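Local coordinates for protein (aminopeptidase) (Ochrobactrum anthropi, PDB 1B65) that probably removes L-amino acids from the N-termini of peptides and hydrolyses D-alanine esters and amides, using a variant of the Ntn hydrolase fold, at residues A[18-23]-A[198-203]; A[26-31]-A[173-178]; A[343-348]-A[356-361]; A[40-45]-A[53-58]; A[254-259]-A[293-298]. One frame throughout, in Å; residues are numbered along the deposited sequence.

Contact 1. Residues A[18-23]-A[198-203]; sequences PFTGVT and ASRVVE
Val22 and Thr23 run along the edge of strand 194-204, and Val201 N ties the two together with a hydrogen bond of 3.0 Å to Val22 O. The tight part lies here and at Ser199, whose O meets Thr23 CA at 3.4 Å in a CA-H...O contact and Thr23 CG2 at 3.5 Å. Arg200 starts out pointing away from the loop, but its chain bends at chi2 (-64°) and folds back toward it. How the guanidinium fits against Thr20 is doubtful in the model. Arg200 NH1 turns back to its own strand and donates to Ser199 O at 2.9 Å; that oxygen lies in the guanidinium plane, so the bond helps fix the group's rotation. The solvent side is looser. Val22 and Val201 are on the accessible side, where water 1 donates to both Val22 O and Val201 O, the latter at 2.8 Å. Arg200 NH2 forms a salt bridge with Glu334 of helix 322-342, while Ser199 OG bonds Asp31. The N-terminal loop runs along an edge strand of the six-stranded sheet, with helix 322-342 meeting Phe19, Thr20 and Arg200, and strand 207-217 paired to the other edge of strand 194-204.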
# COMPACT_ATOMS: atom_id res chain seq x y z
N PRO A 18 25.02 27.62 -0.60
CA PRO A 18 25.95 26.53 -0.74
C PRO A 18 25.41 25.23 -1.31
O PRO A 18 25.52 24.20 -0.66
CB PRO A 18 26.47 26.28 0.69
CG PRO A 18 25.35 26.74 1.55
CD PRO A 18 24.64 27.85 0.81
N PHE A 19 24.87 25.27 -2.52
CA PHE A 19 24.39 24.05 -3.11
C PHE A 19 25.49 23.16 -3.69
O PHE A 19 26.50 23.37 -4.28
CB PHE A 19 23.35 24.33 -4.20
CG PHE A 19 22.03 24.62 -3.53
CD1 PHE A 19 21.32 23.60 -2.90
CD2 PHE A 19 21.51 25.89 -3.49
CE1 PHE A 19 20.12 23.85 -2.26
CE2 PHE A 19 20.30 26.15 -2.88
CZ PHE A 19 19.59 25.14 -2.24
N THR A 20 25.26 21.91 -3.53
CA THR A 20 25.22 20.55 -3.79
C THR A 20 25.52 20.27 -5.26
O THR A 20 24.85 20.74 -6.17
CB THR A 20 23.72 20.18 -3.52
OG1 THR A 20 22.96 21.33 -3.95
CG2 THR A 20 23.38 19.99 -2.06
N GLY A 21 26.60 19.62 -5.62
CA GLY A 21 26.96 19.05 -6.86
C GLY A 21 26.79 19.66 -8.24
O GLY A 21 26.18 20.71 -8.51
N VAL A 22 27.15 18.83 -9.22
CA VAL A 22 27.12 19.21 -10.63
C VAL A 22 25.71 19.10 -11.20
O VAL A 22 25.05 18.08 -11.03
CB VAL A 22 28.08 18.26 -11.38
CG1 VAL A 22 28.04 18.54 -12.88
CG2 VAL A 22 29.46 18.55 -10.79
N THR A 23 25.29 20.14 -11.91
CA THR A 23 23.96 20.15 -12.49
C THR A 23 24.02 19.86 -13.99
O THR A 23 25.13 19.87 -14.54
CB THR A 23 23.30 21.54 -12.31
OG1 THR A 23 23.95 22.50 -13.19
CG2 THR A 23 23.39 22.02 -10.86
N ALA A 198 15.48 22.03 -10.66
CA ALA A 198 16.93 21.83 -10.49
C ALA A 198 17.26 20.47 -11.11
O ALA A 198 16.33 19.65 -11.31
CB ALA A 198 17.34 21.79 -9.02
N SER A 199 18.55 20.23 -11.31
CA SER A 199 18.97 18.92 -11.80
C SER A 199 20.34 18.55 -11.24
O SER A 199 21.11 19.37 -10.72
CB SER A 199 19.04 18.84 -13.34
OG SER A 199 20.08 19.73 -13.81
N ARG A 200 20.65 17.25 -11.38
CA ARG A 200 21.94 16.75 -10.93
C ARG A 200 22.39 15.71 -11.96
O ARG A 200 21.54 14.98 -12.49
CB ARG A 200 21.94 16.07 -9.57
CG ARG A 200 21.67 16.96 -8.35
CD ARG A 200 22.83 17.97 -8.23
NE ARG A 200 22.70 18.74 -6.98
CZ ARG A 200 21.94 19.83 -6.92
NH1 ARG A 200 21.26 20.29 -7.97
NH2 ARG A 200 21.87 20.49 -5.74
N VAL A 201 23.71 15.59 -12.15
CA VAL A 201 24.16 14.52 -13.06
C VAL A 201 24.97 13.56 -12.21
O VAL A 201 25.75 14.01 -11.33
CB VAL A 201 24.97 15.11 -14.23
CG1 VAL A 201 25.71 14.09 -15.05
CG2 VAL A 201 24.03 15.91 -15.13
N VAL A 202 24.76 12.25 -12.39
CA VAL A 202 25.53 11.29 -11.60
C VAL A 202 26.16 10.27 -12.57
O VAL A 202 25.55 9.98 -13.59
CB VAL A 202 24.64 10.50 -10.61
CG1 VAL A 202 24.08 11.43 -9.52
CG2 VAL A 202 23.48 9.85 -11.33
N GLU A 203 27.26 9.67 -12.16
CA GLU A 203 27.88 8.62 -12.96
C GLU A 203 27.41 7.28 -12.38
O GLU A 203 27.34 7.10 -11.16
CB GLU A 203 29.41 8.71 -12.87
CG GLU A 203 30.03 7.77 -13.90
CD GLU A 203 31.31 7.09 -13.47
OE1 GLU A 203 32.29 7.79 -13.11
OE2 GLU A 203 31.28 5.82 -13.53
O HOH W 1 25.88 15.72 -9.14

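Contact 2. Residues A[26-31]-A[173-178]; sequences YNAITD and GPVQEG
Neither 26-31 nor 173-178 is a strand, and the nearest CA atoms are those of Tyr26 and Pro174, 5.6 Å apart. This is loop-on-loop packing, with 29-31 wound into a short 3-10 turn that Asp31 N closes onto Ala28 O. Asp31 also folds back over the loop: its OD1 takes the N-H of Tyr26 on the syn lone pair at 2.8 Å, and its OD2 accepts from Ala28 N, which arrives from above the carboxylate plane. The Tyr26 ring lies flat against the other loop. Gly173 CA and Pro174 CD both sit over the same face in CH-pi contacts, 4.0 Å and 3.9 Å from the centroid of the Tyr26 ring and each displaced toward its rim. Deeper in, Val175 CG2 touches both Thr30 CG2, at 3.6 Å, and Ala28 CB. Around this patch, strand 194-204 packs on Ala28 and Val175 through Thr197, and strand 36-43 on Thr30 through Val37. Two waters span the seam, water 2 from Tyr26 O to Val175 N and water 3 from Thr30 O to Gly173 N. The direct polar link is the Thr30 hydroxyl, whose OG1 donates to Gly173 O at 2.6 Å, tilted 27° from the carbonyl plane.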
# COMPACT_ATOMS: atom_id res chain seq x y z
N TYR A 26 21.03 23.35 -17.86
CA TYR A 26 20.16 24.42 -17.46
C TYR A 26 19.79 24.35 -15.98
O TYR A 26 19.01 25.19 -15.55
CB TYR A 26 18.84 24.41 -18.30
CG TYR A 26 19.18 24.71 -19.75
CD1 TYR A 26 19.62 26.00 -20.10
CD2 TYR A 26 19.13 23.74 -20.74
CE1 TYR A 26 19.94 26.30 -21.41
CE2 TYR A 26 19.44 24.05 -22.06
CZ TYR A 26 19.86 25.32 -22.37
OH TYR A 26 20.19 25.66 -23.68
N ASN A 27 20.27 23.34 -15.27
CA ASN A 27 19.93 23.14 -13.86
C ASN A 27 18.39 23.14 -13.73
O ASN A 27 17.76 23.90 -12.98
CB ASN A 27 20.54 24.18 -12.91
CG ASN A 27 20.30 23.82 -11.44
OD1 ASN A 27 20.04 22.69 -11.05
ND2 ASN A 27 20.46 24.81 -10.57
N ALA A 28 17.80 22.27 -14.56
CA ALA A 28 16.35 22.18 -14.62
C ALA A 28 15.88 20.82 -15.07
O ALA A 28 16.66 20.07 -15.66
CB ALA A 28 15.79 23.17 -15.66
N ILE A 29 14.56 20.57 -14.92
CA ILE A 29 14.05 19.25 -15.33
C ILE A 29 14.17 18.96 -16.81
O ILE A 29 14.27 17.80 -17.26
CB ILE A 29 12.59 19.10 -14.80
CG1 ILE A 29 12.22 17.61 -14.92
CG2 ILE A 29 11.65 19.98 -15.60
CD1 ILE A 29 10.95 17.23 -14.16
N THR A 30 14.29 19.98 -17.66
CA THR A 30 14.53 19.80 -19.09
C THR A 30 15.94 19.31 -19.39
O THR A 30 16.20 18.95 -20.54
CB THR A 30 14.31 21.12 -19.86
OG1 THR A 30 15.11 22.10 -19.19
CG2 THR A 30 12.83 21.48 -19.81
N ASP A 31 16.83 19.17 -18.38
CA ASP A 31 18.12 18.55 -18.60
C ASP A 31 18.00 17.04 -18.84
O ASP A 31 18.90 16.37 -19.36
CB ASP A 31 19.07 18.79 -17.42
CG ASP A 31 19.51 20.25 -17.36
OD1 ASP A 31 19.58 20.97 -18.38
OD2 ASP A 31 19.78 20.68 -16.23
N GLY A 173 15.20 23.46 -23.00
CA GLY A 173 15.88 24.69 -22.59
C GLY A 173 15.50 25.17 -21.18
O GLY A 173 14.96 24.48 -20.33
N PRO A 174 15.86 26.43 -20.90
CA PRO A 174 15.70 27.01 -19.60
C PRO A 174 14.23 27.05 -19.19
O PRO A 174 13.36 27.25 -20.04
CB PRO A 174 16.18 28.46 -19.74
CG PRO A 174 16.94 28.52 -20.99
CD PRO A 174 16.55 27.35 -21.85
N VAL A 175 14.03 26.86 -17.89
CA VAL A 175 12.65 26.84 -17.39
C VAL A 175 12.42 28.05 -16.49
O VAL A 175 13.20 28.27 -15.56
CB VAL A 175 12.42 25.54 -16.62
CG1 VAL A 175 11.10 25.46 -15.87
CG2 VAL A 175 12.54 24.35 -17.59
N GLN A 176 11.32 28.73 -16.73
CA GLN A 176 10.90 29.86 -15.90
C GLN A 176 10.56 29.39 -14.50
O GLN A 176 10.07 28.28 -14.35
CB GLN A 176 9.64 30.49 -16.54
CG GLN A 176 9.22 31.76 -15.82
CD GLN A 176 7.98 32.39 -16.44
OE1 GLN A 176 7.36 31.83 -17.33
NE2 GLN A 176 7.63 33.57 -15.95
N GLU A 177 10.86 30.19 -13.48
CA GLU A 177 10.55 29.82 -12.11
C GLU A 177 9.80 30.93 -11.38
O GLU A 177 9.73 32.10 -11.82
CB GLU A 177 11.81 29.52 -11.26
CG GLU A 177 12.59 28.32 -11.84
CD GLU A 177 13.91 28.16 -11.11
OE1 GLU A 177 14.71 29.13 -11.12
OE2 GLU A 177 14.19 27.13 -10.49
N GLY A 178 9.23 30.56 -10.23
CA GLY A 178 8.61 31.63 -9.41
C GLY A 178 7.10 31.67 -9.63
O GLY A 178 6.42 30.64 -9.61
O HOH W 2 16.77 26.88 -16.39
O HOH W 3 16.96 21.05 -22.74

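Contact 3. Residues A[343-348]-A[356-361]; sequences AEDMGG and VQAIDH
Asp345 reaches across to Ala358 because its chi1 of -72° sets CG beside its own backbone N, and a chi2 of 25° then presents OD1 to the chain opposite. Ala358 N donates to Asp345 OD1 over 2.8 Å in a nearly straight bond, but it comes in from above the carboxylate plane. Gln357, with chi1 near -59° and the rest of its chain extended, lies alongside Asp345 and points the same way. The two polar ends are joined through water 4, which donates to Asp345 OD2 and accepts from Gln357 NE2 at 2.7 Å. Water 5 bridges Asp345 OD1 and Ala358 O, so OD1 takes both an amide and a water. Next to this carboxylate the chains form a short antiparallel ribbon. Met346 and Val356 are a hydrogen-bonded pair: Met346 N donates to Val356 O and Val356 N to Met346 O, each at 2.9 Å. Strands 346-347 and 355-356 are the two arms of this small β-hairpin. At the other end of the contact Ala358 CB presses on Ala343 O at 3.2 Å and lies 4.4 Å from Ala343 CB. The hairpin is set between two helices. Ala343 is where the chain leaves helix 322-342, and Asp360 N-caps helix 361-370 with OD2 bonded to Arg363 N, while His361 NE2 reaches back to Ile341 O. Strand 191-192 packs alongside, with Lys192 against Ala343, Met346 and Val356 and bonded through its backbone to Gln357.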
# COMPACT_ATOMS: atom_id res chain seq x y z
N ALA A 343 10.46 33.86 -6.90
CA ALA A 343 9.15 34.46 -6.67
C ALA A 343 9.20 35.97 -6.45
O ALA A 343 10.22 36.53 -6.05
CB ALA A 343 8.45 33.85 -5.44
N GLU A 344 8.09 36.64 -6.74
CA GLU A 344 7.92 38.07 -6.52
C GLU A 344 6.70 38.32 -5.64
O GLU A 344 5.72 37.56 -5.69
CB GLU A 344 7.67 38.78 -7.86
CG GLU A 344 8.87 38.60 -8.80
CD GLU A 344 8.50 38.85 -10.25
OE1 GLU A 344 7.65 38.10 -10.80
OE2 GLU A 344 9.06 39.80 -10.84
N ASP A 345 6.70 39.47 -4.95
CA ASP A 345 5.57 39.82 -4.10
C ASP A 345 4.28 39.74 -4.88
O ASP A 345 4.25 40.10 -6.06
CB ASP A 345 5.71 41.25 -3.57
CG ASP A 345 6.78 41.39 -2.53
OD1 ASP A 345 7.75 40.61 -2.47
OD2 ASP A 345 6.63 42.35 -1.71
N MET A 346 3.19 39.44 -4.16
CA MET A 346 1.90 39.35 -4.85
C MET A 346 0.80 39.71 -3.87
O MET A 346 0.94 39.39 -2.69
CB MET A 346 1.71 37.91 -5.40
CG MET A 346 0.35 37.81 -6.15
SD MET A 346 0.24 36.18 -6.92
CE MET A 346 1.32 36.35 -8.32
N GLY A 347 -0.22 40.42 -4.31
CA GLY A 347 -1.30 40.75 -3.36
C GLY A 347 -1.18 42.20 -2.91
O GLY A 347 -0.55 43.04 -3.59
N GLY A 348 -1.87 42.50 -1.80
CA GLY A 348 -1.82 43.87 -1.28
C GLY A 348 -2.73 44.84 -1.98
O GLY A 348 -2.60 46.06 -1.70
N VAL A 356 1.58 38.98 0.06
CA VAL A 356 2.59 37.93 0.31
C VAL A 356 3.92 38.42 -0.27
O VAL A 356 3.96 38.65 -1.48
CB VAL A 356 2.17 36.59 -0.33
CG1 VAL A 356 3.29 35.58 -0.16
CG2 VAL A 356 0.91 36.11 0.39
N GLN A 357 4.91 38.52 0.61
CA GLN A 357 6.22 38.97 0.14
C GLN A 357 7.14 37.81 -0.27
O GLN A 357 7.18 36.77 0.39
CB GLN A 357 6.92 39.75 1.26
CG GLN A 357 6.18 40.98 1.78
CD GLN A 357 6.79 41.57 3.03
OE1 GLN A 357 6.23 41.52 4.15
NE2 GLN A 357 7.99 42.17 2.95
N ALA A 358 7.97 38.04 -1.27
CA ALA A 358 9.04 37.12 -1.64
C ALA A 358 10.18 37.31 -0.65
O ALA A 358 10.36 38.41 -0.07
CB ALA A 358 9.50 37.46 -3.07
N ILE A 359 10.92 36.27 -0.28
CA ILE A 359 12.01 36.38 0.66
C ILE A 359 13.04 37.37 0.10
O ILE A 359 13.34 37.40 -1.10
CB ILE A 359 12.67 35.03 0.99
CG1 ILE A 359 13.67 35.16 2.13
CG2 ILE A 359 13.31 34.49 -0.29
CD1 ILE A 359 14.05 33.79 2.74
N ASP A 360 13.48 38.24 1.01
CA ASP A 360 14.43 39.29 0.63
C ASP A 360 15.83 38.72 0.48
O ASP A 360 16.32 38.10 1.43
CB ASP A 360 14.43 40.37 1.72
CG ASP A 360 15.34 41.51 1.22
OD1 ASP A 360 14.94 42.24 0.31
OD2 ASP A 360 16.45 41.60 1.71
N HIS A 361 16.46 38.91 -0.67
CA HIS A 361 17.76 38.29 -0.90
C HIS A 361 18.87 38.78 0.02
O HIS A 361 19.71 37.99 0.44
CB HIS A 361 18.19 38.53 -2.37
CG HIS A 361 17.29 37.95 -3.39
ND1 HIS A 361 17.44 38.08 -4.75
CD2 HIS A 361 16.16 37.19 -3.21
CE1 HIS A 361 16.44 37.43 -5.36
NE2 HIS A 361 15.66 36.88 -4.43
O HOH W 4 8.37 42.94 0.44
O HOH W 5 10.34 41.14 -1.24

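Contact 4. Residues A[40-45]-A[53-58]; sequences QTIIEN and RPARSG
A β-hairpin joins these segments, with Ile42 and Ser57 facing each other as an antiparallel hydrogen-bonded pair. Ile42 N donates to Ser57 O at 2.8 Å and Ser57 N returns a bond to Ile42 O at 3.0 Å; the strand axes run at 170° to one another. Two residues nearer the connecting loop, Glu44 N donates to Ala55 O. Gly58 passes very near the other chain, its CA 3.1 Å from Gln40 O. The two strands belong to the four-stranded mixed sheet of this Ntn-type fold, strand 36-43 lying at its edge and 56-63 pairing on its far side with 103-107. Near the loop end of the hairpin Arg56 does the gripping. Its chain bends at chi2 (105°), which swings the guanidinium back along the partner segment, with Pro54 CG lying 3.6 Å above the Arg56 guanidinium plane, over its centre. Asn45 OD1 meets the edge of the group and takes the N-H of Arg56 NH2 at 2.9 Å, the amide and guanidinium planes standing 64° apart; Arg56 NE adds a weak bond to Glu44 O. The same NH2 forms a salt bridge with Asp352, the charged acceptor, and NH1 donates to Leu150 O. On the opposite side of the strand pair, Glu44 OE1, salt-bridged to Arg48, receives a hydrogen from water 6, and water 6 in turn accepts from Ala55 N at 2.9 Å.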
# COMPACT_ATOMS: atom_id res chain seq x y z
N GLN A 40 1.19 28.23 -18.60
CA GLN A 40 0.18 29.24 -18.90
C GLN A 40 0.04 30.02 -17.59
O GLN A 40 -0.20 29.37 -16.55
CB GLN A 40 -1.13 28.73 -19.45
CG GLN A 40 -2.26 29.76 -19.36
CD GLN A 40 -2.07 30.85 -20.40
OE1 GLN A 40 -0.97 31.20 -20.81
NE2 GLN A 40 -3.20 31.43 -20.83
N THR A 41 0.24 31.33 -17.59
CA THR A 41 0.21 32.08 -16.32
C THR A 41 -0.86 33.14 -16.36
O THR A 41 -0.85 33.97 -17.29
CB THR A 41 1.61 32.71 -16.13
OG1 THR A 41 2.60 31.65 -16.05
CG2 THR A 41 1.69 33.57 -14.86
N ILE A 42 -1.72 33.16 -15.35
CA ILE A 42 -2.81 34.14 -15.31
C ILE A 42 -2.59 35.06 -14.13
O ILE A 42 -2.59 34.59 -12.99
CB ILE A 42 -4.18 33.42 -15.17
CG1 ILE A 42 -4.41 32.47 -16.35
CG2 ILE A 42 -5.30 34.45 -15.06
CD1 ILE A 42 -5.51 31.44 -16.13
N ILE A 43 -2.22 36.34 -14.36
CA ILE A 43 -2.01 37.23 -13.22
C ILE A 43 -2.92 38.44 -13.43
O ILE A 43 -2.61 39.23 -14.34
CB ILE A 43 -0.56 37.73 -13.10
CG1 ILE A 43 0.33 36.54 -12.73
CG2 ILE A 43 -0.45 38.77 -11.97
CD1 ILE A 43 1.79 36.82 -12.53
N GLU A 44 -4.01 38.56 -12.69
CA GLU A 44 -4.93 39.68 -12.82
C GLU A 44 -4.99 40.35 -11.46
O GLU A 44 -4.66 39.69 -10.47
CB GLU A 44 -6.34 39.25 -13.25
CG GLU A 44 -6.30 38.68 -14.65
CD GLU A 44 -7.53 37.99 -15.17
OE1 GLU A 44 -8.59 38.04 -14.50
OE2 GLU A 44 -7.40 37.39 -16.25
N ASN A 45 -5.26 41.66 -11.41
CA ASN A 45 -5.23 42.31 -10.11
C ASN A 45 -6.55 43.06 -9.86
O ASN A 45 -6.60 43.85 -8.94
CB ASN A 45 -4.01 43.24 -10.00
CG ASN A 45 -2.77 42.41 -9.65
OD1 ASN A 45 -2.66 41.89 -8.54
ND2 ASN A 45 -1.87 42.26 -10.60
N ARG A 53 -12.80 38.72 -6.08
CA ARG A 53 -11.36 38.51 -5.85
C ARG A 53 -10.70 38.26 -7.19
O ARG A 53 -11.29 37.70 -8.10
CB ARG A 53 -11.15 37.30 -4.94
CG ARG A 53 -11.84 37.35 -3.59
CD ARG A 53 -11.56 36.10 -2.75
NE ARG A 53 -10.12 35.92 -2.63
CZ ARG A 53 -9.51 34.74 -2.55
NH1 ARG A 53 -10.22 33.62 -2.56
NH2 ARG A 53 -8.20 34.75 -2.45
N PRO A 54 -9.45 38.68 -7.35
CA PRO A 54 -8.74 38.52 -8.60
C PRO A 54 -8.26 37.07 -8.80
O PRO A 54 -8.07 36.34 -7.84
CB PRO A 54 -7.55 39.47 -8.50
CG PRO A 54 -7.55 40.04 -7.14
CD PRO A 54 -8.59 39.31 -6.32
N ALA A 55 -7.99 36.78 -10.05
CA ALA A 55 -7.50 35.47 -10.45
C ALA A 55 -5.99 35.56 -10.64
O ALA A 55 -5.48 36.38 -11.39
CB ALA A 55 -8.16 35.08 -11.77
N ARG A 56 -5.27 34.74 -9.87
CA ARG A 56 -3.84 34.57 -10.01
C ARG A 56 -3.62 33.03 -10.00
O ARG A 56 -3.68 32.52 -8.90
CB ARG A 56 -3.03 35.16 -8.87
CG ARG A 56 -3.02 36.70 -8.94
CD ARG A 56 -3.92 37.30 -7.92
NE ARG A 56 -3.80 38.76 -7.71
CZ ARG A 56 -4.04 39.26 -6.50
NH1 ARG A 56 -4.36 38.46 -5.49
NH2 ARG A 56 -3.95 40.58 -6.26
N SER A 57 -3.49 32.42 -11.16
CA SER A 57 -3.33 30.96 -11.20
C SER A 57 -2.70 30.57 -12.52
O SER A 57 -2.15 31.39 -13.27
CB SER A 57 -4.70 30.31 -11.00
OG SER A 57 -4.59 28.94 -10.55
N GLY A 58 -2.77 29.27 -12.86
CA GLY A 58 -2.15 28.92 -14.15
C GLY A 58 -2.07 27.39 -14.16
O GLY A 58 -2.60 26.71 -13.30
O HOH W 6 -9.31 38.55 -11.92

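Contact 5. Residues A[254-259]-A[293-298]; sequences VLATDL and IAFSTA
Phe295 and Ala256 form the apolar centre of this strand pair. The Phe295 ring, carried by a chi1 of 64° that places CG between its backbone N and carbonyl carbon, leans over toward strand 251-257. Ala256 CB lies over one ring face in a CH-pi contact, 4.1 Å from the Phe295 centroid, while Val254 CG1 meets the ring edge at 3.8 Å from Phe295 CE2. Val254 CG2 also packs alongside Ile293 CG2. Behind this layer, on the other face of the sheet, Leu255 CB touches Ala294 CB at 4.0 Å, and the leucine continues to Ser331 and Val332 of helix 322-342. Between the two layers the backbones are zipped in parallel register: Leu255 N to Ile293 O at 2.9 Å, Phe295 N to Leu255 O, Thr257 N to Phe295 O and Thr297 N to Thr257 O. At the C-terminal end the contact turns polar. Ser296 OG donates to Leu259 O at 2.7 Å, from above the carbonyl plane, and accepts from Ala298 N; Thr257 OG1 accepts from Leu259 N and also bonds Thr210 O. Both strands therefore finish in ST turns. The pair is the parallel step at the centre of an otherwise antiparallel six-stranded sheet, one of the two main sheets of this Ntn-type fold.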
# COMPACT_ATOMS: atom_id res chain seq x y z
N VAL A 254 7.90 16.48 -8.88
CA VAL A 254 8.00 15.63 -10.03
C VAL A 254 9.51 15.39 -10.24
O VAL A 254 10.27 16.35 -10.33
CB VAL A 254 7.47 16.33 -11.30
CG1 VAL A 254 7.72 15.43 -12.49
CG2 VAL A 254 5.98 16.64 -11.15
N LEU A 255 9.91 14.13 -10.18
CA LEU A 255 11.31 13.76 -10.43
C LEU A 255 11.39 13.05 -11.76
O LEU A 255 10.58 12.13 -12.02
CB LEU A 255 11.78 12.77 -9.33
CG LEU A 255 12.05 13.48 -8.00
CD1 LEU A 255 12.17 12.45 -6.87
CD2 LEU A 255 13.33 14.29 -8.13
N ALA A 256 12.29 13.42 -12.65
CA ALA A 256 12.45 12.74 -13.92
C ALA A 256 13.91 12.25 -14.01
O ALA A 256 14.82 12.94 -13.54
CB ALA A 256 12.24 13.73 -15.10
N THR A 257 14.12 11.11 -14.63
CA THR A 257 15.51 10.65 -14.84
C THR A 257 15.61 9.82 -16.11
O THR A 257 14.60 9.27 -16.52
CB THR A 257 16.03 9.83 -13.66
OG1 THR A 257 17.42 9.48 -13.83
CG2 THR A 257 15.19 8.53 -13.50
N ASP A 258 16.83 9.68 -16.65
CA ASP A 258 17.00 8.78 -17.79
C ASP A 258 17.66 7.49 -17.30
O ASP A 258 18.03 6.63 -18.11
CB ASP A 258 17.82 9.44 -18.91
CG ASP A 258 19.07 10.15 -18.45
OD1 ASP A 258 19.44 10.14 -17.28
OD2 ASP A 258 19.74 10.71 -19.36
N LEU A 259 17.88 7.32 -15.99
CA LEU A 259 18.40 6.06 -15.48
C LEU A 259 17.38 4.95 -15.68
O LEU A 259 16.17 5.11 -15.48
CB LEU A 259 18.68 6.22 -13.96
CG LEU A 259 19.54 5.19 -13.26
CD1 LEU A 259 21.02 5.28 -13.64
CD2 LEU A 259 19.41 5.30 -11.73
N ILE A 293 5.96 12.20 -7.65
CA ILE A 293 5.91 11.20 -8.74
C ILE A 293 7.30 11.17 -9.36
O ILE A 293 7.89 12.24 -9.47
CB ILE A 293 4.81 11.52 -9.75
CG1 ILE A 293 4.84 10.46 -10.86
CG2 ILE A 293 4.90 12.96 -10.28
CD1 ILE A 293 3.62 10.61 -11.80
N ALA A 294 7.79 10.00 -9.67
CA ALA A 294 9.13 9.92 -10.29
C ALA A 294 8.96 9.10 -11.58
O ALA A 294 8.22 8.12 -11.53
CB ALA A 294 10.07 9.20 -9.35
N PHE A 295 9.57 9.46 -12.70
CA PHE A 295 9.45 8.64 -13.91
C PHE A 295 10.82 8.56 -14.59
O PHE A 295 11.71 9.40 -14.35
CB PHE A 295 8.39 9.16 -14.84
CG PHE A 295 8.61 10.54 -15.45
CD1 PHE A 295 9.30 10.72 -16.63
CD2 PHE A 295 8.08 11.64 -14.80
CE1 PHE A 295 9.46 11.99 -17.16
CE2 PHE A 295 8.22 12.91 -15.32
CZ PHE A 295 8.91 13.09 -16.51
N SER A 296 10.98 7.53 -15.40
CA SER A 296 12.23 7.39 -16.16
C SER A 296 11.89 7.48 -17.65
O SER A 296 10.83 7.04 -18.10
CB SER A 296 12.82 6.00 -15.83
OG SER A 296 13.83 5.67 -16.79
N THR A 297 12.81 8.03 -18.42
CA THR A 297 12.62 8.20 -19.88
C THR A 297 13.41 7.09 -20.56
O THR A 297 13.45 7.08 -21.79
CB THR A 297 13.25 9.61 -19.80
OG1 THR A 297 12.38 10.73 -19.90
CG2 THR A 297 14.67 9.63 -20.11
N ALA A 298 14.04 6.18 -19.81
CA ALA A 298 14.72 5.03 -20.42
C ALA A 298 13.72 4.00 -20.94
O ALA A 298 12.51 4.10 -20.71
CB ALA A 298 15.66 4.38 -19.39

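In the fold
Contacts 1, 2 and 5 touch in succession. Ser199 N of contact 1 probably hydrogen-bonds Asn27 OD1 of contact 2 at 2.9 Å, and Ile29 CD1 of contact 2 packs on Ala256 CB of contact 5 at 3.9 Å. Contacts 1 and 5 share the six-stranded sheet. Contacts 3 and 4 make a second cluster, where Met346 SD rests 3.9 Å from Arg56 CG; its centres lie about 27 to 33 Å from that of contact 1. The strand of contact 5 may lie near the catalytic centre: it begins at 251, shortly after unmodelled residues 246-249, a gap that would fit the self-cleavage of Ntn hydrolases but does not alone prove it.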